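Local coordinates for protein taurocyamine kinase (Schistosoma mansoni, PDB 4WOD) that reversibly transfers phosphate between ATP and the guanidino compound taurocyamine, as a duplicated magnesium-dependent enzyme with two phosphagen kinase repeats in one chain, at residues Asn634-Pro648 and Gly681-Glu695. The protein carries 4 engineered substitutions. Residues are numbered along the deposited sequence; the frame is centred on the assembly and turned at random.
Sequences NLGTSMRASVLLKIP and GTYDISNKRRLGLTE
R640 runs from strand 639-646 along the sheet, past S686, to D684 on strand 682-687. Its CB lies 3.4 Å above the plane of the R690 guanidinium, toward the rim. CG and CD pass along R690 NH2, with CG at 3.3 Å. CG is anti to the backbone N (chi1 -178°) and the chain stays extended to NE. This carries the guanidinium over S686, whose CB sits 3.7 Å from its plane, over the centre. NE shares a water with S686 OG and R690 NH2, its own bond to that water being weak. NH1 meets a second water, which donates to D684 OD2. The salt bridge runs from R640 NH2 to D684 OD1 at 2.8 Å, on the syn side, but the donor is 31° out of the carboxylate plane and the bond is bent. D684 OD2 also pairs with R669.

The R690 head stands at 87° to that of R640. Its NH1 is bound by the carbonyls of N687 and R689, which fixes its rotation. The N687 amide continues the pairing where the strands part: OD1 takes A641 N at 2.8 Å and ND2 gives to M639 O at 3.2 Å. Further on, R690 O accepts from both T637 N and T637 OG1.

From S642-S686 to K646-T682 the strands pair as antiparallel neighbours in the large sheet of the catalytic domain. V643, L645 and I685 pack on one face, V643 against helix 695-715.

R640, R669 and R486, all predicted to bind ATP, are consistent with a phosphate pocket. D684, paired with R640 and R669, probably offsets part of their charge and helps position them.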
loop_
_atom_site.group_PDB
_atom_site.type_symbol
_atom_site.label_atom_id
_atom_site.label_comp_id
_atom_site.label_asym_id
_atom_site.label_seq_id
_atom_site.Cartn_x
_atom_site.Cartn_y
_atom_site.Cartn_z
ATOM N N ASN A 634 -21.968 -1.427 14.211
ATOM C CA ASN A 634 -22.470 -0.097 14.544
ATOM C C ASN A 634 -23.923 0.212 14.194
ATOM O O ASN A 634 -24.282 1.371 13.976
ATOM C CB ASN A 634 -21.573 0.951 13.915
ATOM C CG ASN A 634 -20.824 1.738 14.957
ATOM O OD1 ASN A 634 -21.397 2.601 15.619
ATOM N ND2 ASN A 634 -19.540 1.416 15.145
ATOM N N LEU A 635 -24.750 -0.827 14.159
ATOM C CA LEU A 635 -26.201 -0.715 14.019
ATOM C C LEU A 635 -26.991 -0.256 15.257
ATOM O O LEU A 635 -26.431 -0.003 16.319
ATOM C CB LEU A 635 -26.762 -2.080 13.604
ATOM C CG LEU A 635 -26.145 -2.737 12.386
ATOM C CD1 LEU A 635 -26.588 -4.221 12.345
ATOM C CD2 LEU A 635 -26.564 -2.009 11.113
ATOM N N GLY A 636 -28.311 -0.181 15.102
ATOM C CA GLY A 636 -29.198 0.202 16.191
ATOM C C GLY A 636 -29.204 1.708 16.366
ATOM O O GLY A 636 -29.769 2.432 15.554
ATOM N N THR A 637 -28.557 2.168 17.432
ATOM C CA THR A 637 -28.384 3.594 17.676
ATOM C C THR A 637 -27.226 4.155 16.876
ATOM O O THR A 637 -27.188 5.348 16.579
ATOM C CB THR A 637 -28.091 3.879 19.151
ATOM O OG1 THR A 637 -26.851 3.250 19.502
ATOM C CG2 THR A 637 -29.210 3.364 20.034
ATOM N N SER A 638 -26.260 3.284 16.589
ATOM C CA SER A 638 -24.989 3.669 16.001
ATOM C C SER A 638 -24.295 4.727 16.842
ATOM O O SER A 638 -23.593 5.564 16.302
ATOM C CB SER A 638 -25.178 4.193 14.579
ATOM O OG SER A 638 -23.924 4.260 13.925
ATOM N N MET A 639 -24.526 4.692 18.146
ATOM C CA MET A 639 -24.149 5.785 19.039
ATOM C C MET A 639 -23.042 5.390 19.969
ATOM O O MET A 639 -23.121 4.371 20.653
ATOM C CB MET A 639 -25.339 6.255 19.870
ATOM C CG MET A 639 -24.995 7.397 20.825
ATOM S SD MET A 639 -26.448 8.139 21.603
ATOM C CE MET A 639 -26.996 9.227 20.263
ATOM N N ARG A 640 -22.016 6.223 20.004
ATOM C CA ARG A 640 -20.926 6.053 20.928
ATOM C C ARG A 640 -20.713 7.350 21.695
ATOM O O ARG A 640 -20.318 8.364 21.115
ATOM C CB ARG A 640 -19.649 5.631 20.184
ATOM C CG ARG A 640 -18.440 5.375 21.086
ATOM C CD ARG A 640 -17.212 5.062 20.214
ATOM N NE ARG A 640 -15.999 4.769 20.969
ATOM C CZ ARG A 640 -15.200 5.687 21.513
ATOM N NH1 ARG A 640 -15.493 6.977 21.413
ATOM N NH2 ARG A 640 -14.106 5.314 22.166
ATOM N N ALA A 641 -21.036 7.313 22.985
ATOM C CA ALA A 641 -20.745 8.415 23.894
ATOM C C ALA A 641 -19.505 8.078 24.700
ATOM O O ALA A 641 -19.341 6.951 25.172
ATOM C CB ALA A 641 -21.905 8.680 24.816
ATOM N N SER A 642 -18.648 9.061 24.903
ATOM C CA SER A 642 -17.378 8.764 25.518
ATOM C C SER A 642 -16.848 9.936 26.310
ATOM O O SER A 642 -17.283 11.075 26.124
ATOM C CB SER A 642 -16.362 8.345 24.451
ATOM O OG SER A 642 -16.040 9.431 23.606
ATOM N N VAL A 643 -15.920 9.639 27.213
ATOM C CA VAL A 643 -15.196 10.668 27.951
ATOM C C VAL A 643 -13.717 10.355 27.969
ATOM O O VAL A 643 -13.315 9.194 27.931
ATOM C CB VAL A 643 -15.680 10.806 29.424
ATOM C CG1 VAL A 643 -17.088 11.365 29.480
ATOM C CG2 VAL A 643 -15.569 9.470 30.169
ATOM N N LEU A 644 -12.908 11.402 28.031
ATOM C CA LEU A 644 -11.505 11.240 28.349
ATOM C C LEU A 644 -11.372 11.360 29.873
ATOM O O LEU A 644 -11.502 12.452 30.433
ATOM C CB LEU A 644 -10.661 12.279 27.617
ATOM C CG LEU A 644 -9.178 11.952 27.496
ATOM C CD1 LEU A 644 -8.996 10.481 27.157
ATOM C CD2 LEU A 644 -8.564 12.826 26.431
ATOM N N LEU A 645 -11.145 10.226 30.535
ATOM C CA LEU A 645 -11.232 10.149 31.995
ATOM C C LEU A 645 -9.875 9.952 32.684
ATOM O O LEU A 645 -9.107 9.047 32.334
ATOM C CB LEU A 645 -12.179 9.015 32.393
ATOM C CG LEU A 645 -12.558 8.868 33.869
ATOM C CD1 LEU A 645 -13.346 10.074 34.348
ATOM C CD2 LEU A 645 -13.347 7.586 34.096
ATOM N N LYS A 646 -9.595 10.798 33.673
ATOM C CA LYS A 646 -8.389 10.648 34.494
ATOM C C LYS A 646 -8.675 9.866 35.770
ATOM O O LYS A 646 -9.290 10.377 36.703
ATOM C CB LYS A 646 -7.800 12.012 34.851
ATOM C CG LYS A 646 -7.480 12.877 33.649
ATOM C CD LYS A 646 -6.657 14.083 34.047
ATOM C CE LYS A 646 -7.363 14.896 35.103
ATOM N NZ LYS A 646 -6.628 16.152 35.404
ATOM N N ILE A 647 -8.231 8.618 35.800
ATOM C CA ILE A 647 -8.380 7.794 36.988
ATOM C C ILE A 647 -7.067 7.084 37.334
ATOM O O ILE A 647 -6.941 5.876 37.156
ATOM C CB ILE A 647 -9.523 6.758 36.815
ATOM C CG1 ILE A 647 -9.453 6.079 35.446
ATOM C CG2 ILE A 647 -10.873 7.428 36.968
ATOM C CD1 ILE A 647 -10.465 4.969 35.278
ATOM N N PRO A 648 -6.080 7.844 37.840
ATOM C CA PRO A 648 -4.748 7.318 38.160
ATOM C C PRO A 648 -4.795 6.150 39.144
ATOM O O PRO A 648 -4.075 5.156 38.970
ATOM C CB PRO A 648 -4.039 8.522 38.790
ATOM C CG PRO A 648 -4.747 9.697 38.251
ATOM C CD PRO A 648 -6.178 9.278 38.153
ATOM N N GLY A 681 -2.762 7.947 33.931
ATOM C CA GLY A 681 -3.962 7.230 34.331
ATOM C C GLY A 681 -5.194 7.708 33.585
ATOM O O GLY A 681 -6.298 7.732 34.131
ATOM N N THR A 682 -4.998 8.085 32.326
ATOM C CA THR A 682 -6.068 8.643 31.513
ATOM C C THR A 682 -6.632 7.615 30.540
ATOM O O THR A 682 -5.905 7.051 29.719
ATOM C CB THR A 682 -5.585 9.861 30.732
ATOM O OG1 THR A 682 -4.992 10.793 31.641
ATOM C CG2 THR A 682 -6.745 10.528 30.020
ATOM N N TYR A 683 -7.936 7.373 30.644
ATOM C CA TYR A 683 -8.601 6.384 29.805
ATOM C C TYR A 683 -9.724 6.993 28.974
ATOM O O TYR A 683 -10.453 7.871 29.437
ATOM C CB TYR A 683 -9.184 5.258 30.658
ATOM C CG TYR A 683 -8.218 4.165 31.042
ATOM C CD1 TYR A 683 -6.864 4.424 31.217
ATOM C CD2 TYR A 683 -8.665 2.866 31.231
ATOM C CE1 TYR A 683 -5.983 3.414 31.575
ATOM C CE2 TYR A 683 -7.796 1.855 31.584
ATOM C CZ TYR A 683 -6.458 2.133 31.754
ATOM O OH TYR A 683 -5.600 1.120 32.108
ATOM N N ASP A 684 -9.873 6.508 27.747
ATOM C CA ASP A 684 -11.060 6.813 26.967
ATOM C C ASP A 684 -12.136 5.769 27.274
ATOM O O ASP A 684 -11.970 4.589 26.969
ATOM C CB ASP A 684 -10.742 6.847 25.477
ATOM C CG ASP A 684 -11.928 7.267 24.649
ATOM O OD1 ASP A 684 -12.777 6.399 24.359
ATOM O OD2 ASP A 684 -12.025 8.466 24.311
ATOM N N ILE A 685 -13.226 6.207 27.897
ATOM C CA ILE A 685 -14.295 5.295 28.299
ATOM C C ILE A 685 -15.532 5.515 27.440
ATOM O O ILE A 685 -15.960 6.649 27.242
ATOM C CB ILE A 685 -14.686 5.480 29.790
ATOM C CG1 ILE A 685 -13.446 5.484 30.689
ATOM C CG2 ILE A 685 -15.671 4.401 30.226
ATOM C CD1 ILE A 685 -12.690 4.181 30.667
ATOM N N SER A 686 -16.113 4.443 26.924
ATOM C CA SER A 686 -17.333 4.602 26.138
ATOM C C SER A 686 -18.342 3.496 26.436
ATOM O O SER A 686 -17.980 2.445 26.959
ATOM C CB SER A 686 -17.000 4.633 24.643
ATOM O OG SER A 686 -16.253 3.492 24.258
ATOM N N ASN A 687 -19.611 3.735 26.119
ATOM C CA ASN A 687 -20.585 2.651 26.160
ATOM C C ASN A 687 -20.217 1.611 25.127
ATOM O O ASN A 687 -19.783 1.945 24.021
ATOM C CB ASN A 687 -22.009 3.153 25.919
ATOM C CG ASN A 687 -22.178 3.857 24.574
ATOM O OD1 ASN A 687 -21.665 4.960 24.371
ATOM N ND2 ASN A 687 -22.928 3.234 23.659
ATOM N N LYS A 688 -20.377 0.345 25.477
ATOM C CA LYS A 688 -20.105 -0.703 24.510
ATOM C C LYS A 688 -21.335 -1.011 23.638
ATOM O O LYS A 688 -21.199 -1.330 22.459
ATOM C CB LYS A 688 -19.622 -1.958 25.226
ATOM C CG LYS A 688 -18.853 -2.912 24.338
ATOM C CD LYS A 688 -18.607 -4.237 25.040
ATOM C CE LYS A 688 -19.725 -4.565 26.028
ATOM N NZ LYS A 688 -20.163 -5.993 25.920
ATOM N N ARG A 689 -22.531 -0.886 24.201
ATOM C CA ARG A 689 -23.733 -1.278 23.469
ATOM C C ARG A 689 -24.051 -0.323 22.326
ATOM O O ARG A 689 -23.773 0.876 22.416
ATOM C CB ARG A 689 -24.926 -1.367 24.417
ATOM C CG ARG A 689 -24.782 -2.474 25.460
ATOM C CD ARG A 689 -25.870 -2.376 26.508
ATOM N NE ARG A 689 -27.104 -3.001 26.059
ATOM C CZ ARG A 689 -28.272 -2.885 26.680
ATOM N NH1 ARG A 689 -28.378 -2.146 27.779
ATOM N NH2 ARG A 689 -29.336 -3.505 26.192
ATOM N N ARG A 690 -24.648 -0.855 21.259
ATOM C CA ARG A 690 -25.109 -0.033 20.125
ATOM C C ARG A 690 -26.539 -0.382 19.742
ATOM O O ARG A 690 -27.329 0.483 19.343
ATOM C CB ARG A 690 -24.217 -0.230 18.895
ATOM C CG ARG A 690 -22.772 0.124 19.111
ATOM C CD ARG A 690 -22.545 1.621 18.980
ATOM N NE ARG A 690 -21.108 1.913 19.023
ATOM C CZ ARG A 690 -20.413 2.026 20.152
ATOM N NH1 ARG A 690 -21.033 1.898 21.320
ATOM N NH2 ARG A 690 -19.109 2.280 20.117
ATOM N N LEU A 691 -26.843 -1.671 19.858
ATOM C CA LEU A 691 -28.085 -2.247 19.354
ATOM C C LEU A 691 -28.845 -2.906 20.507
ATOM O O LEU A 691 -28.240 -3.543 21.366
ATOM C CB LEU A 691 -27.765 -3.266 18.252
ATOM C CG LEU A 691 -28.886 -4.074 17.611
ATOM C CD1 LEU A 691 -29.689 -3.167 16.719
ATOM C CD2 LEU A 691 -28.325 -5.237 16.824
ATOM N N GLY A 692 -30.162 -2.738 20.545
ATOM C CA GLY A 692 -30.965 -3.345 21.592
ATOM C C GLY A 692 -31.279 -2.389 22.726
ATOM O O GLY A 692 -31.793 -2.786 23.770
ATOM N N LEU A 693 -30.975 -1.115 22.520
ATOM C CA LEU A 693 -31.228 -0.100 23.528
ATOM C C LEU A 693 -31.515 1.231 22.827
ATOM O O LEU A 693 -31.251 1.369 21.630
ATOM C CB LEU A 693 -30.035 0.013 24.489
ATOM C CG LEU A 693 -28.794 0.823 24.078
ATOM C CD1 LEU A 693 -27.785 0.860 25.231
ATOM C CD2 LEU A 693 -28.120 0.307 22.814
ATOM N N THR A 694 -32.072 2.205 23.540
ATOM C CA THR A 694 -32.332 3.492 22.898
ATOM C C THR A 694 -31.099 4.396 22.987
ATOM O O THR A 694 -30.137 4.087 23.696
ATOM C CB THR A 694 -33.543 4.219 23.513
ATOM O OG1 THR A 694 -33.245 4.557 24.868
ATOM C CG2 THR A 694 -34.806 3.345 23.449
ATOM N N GLU A 695 -31.138 5.510 22.261
ATOM C CA GLU A 695 -30.051 6.482 22.271
ATOM C C GLU A 695 -29.888 7.038 23.684
ATOM O O GLU A 695 -28.785 7.115 24.230
ATOM C CB GLU A 695 -30.324 7.608 21.262
ATOM C CG GLU A 695 -30.158 7.221 19.776
ATOM C CD GLU A 695 -31.347 6.472 19.172
ATOM O OE1 GLU A 695 -32.348 6.252 19.875
ATOM O OE2 GLU A 695 -31.280 6.101 17.979
HETATM O O HOH W 1 -32.273 3.832 17.119
HETATM O O HOH W 2 -28.834 7.291 16.894
HETATM O O HOH W 3 -13.506 8.858 21.866
HETATM O O HOH W 4 -16.770 1.794 22.211
HETATM O O HOH W 5 -13.755 10.905 24.639
#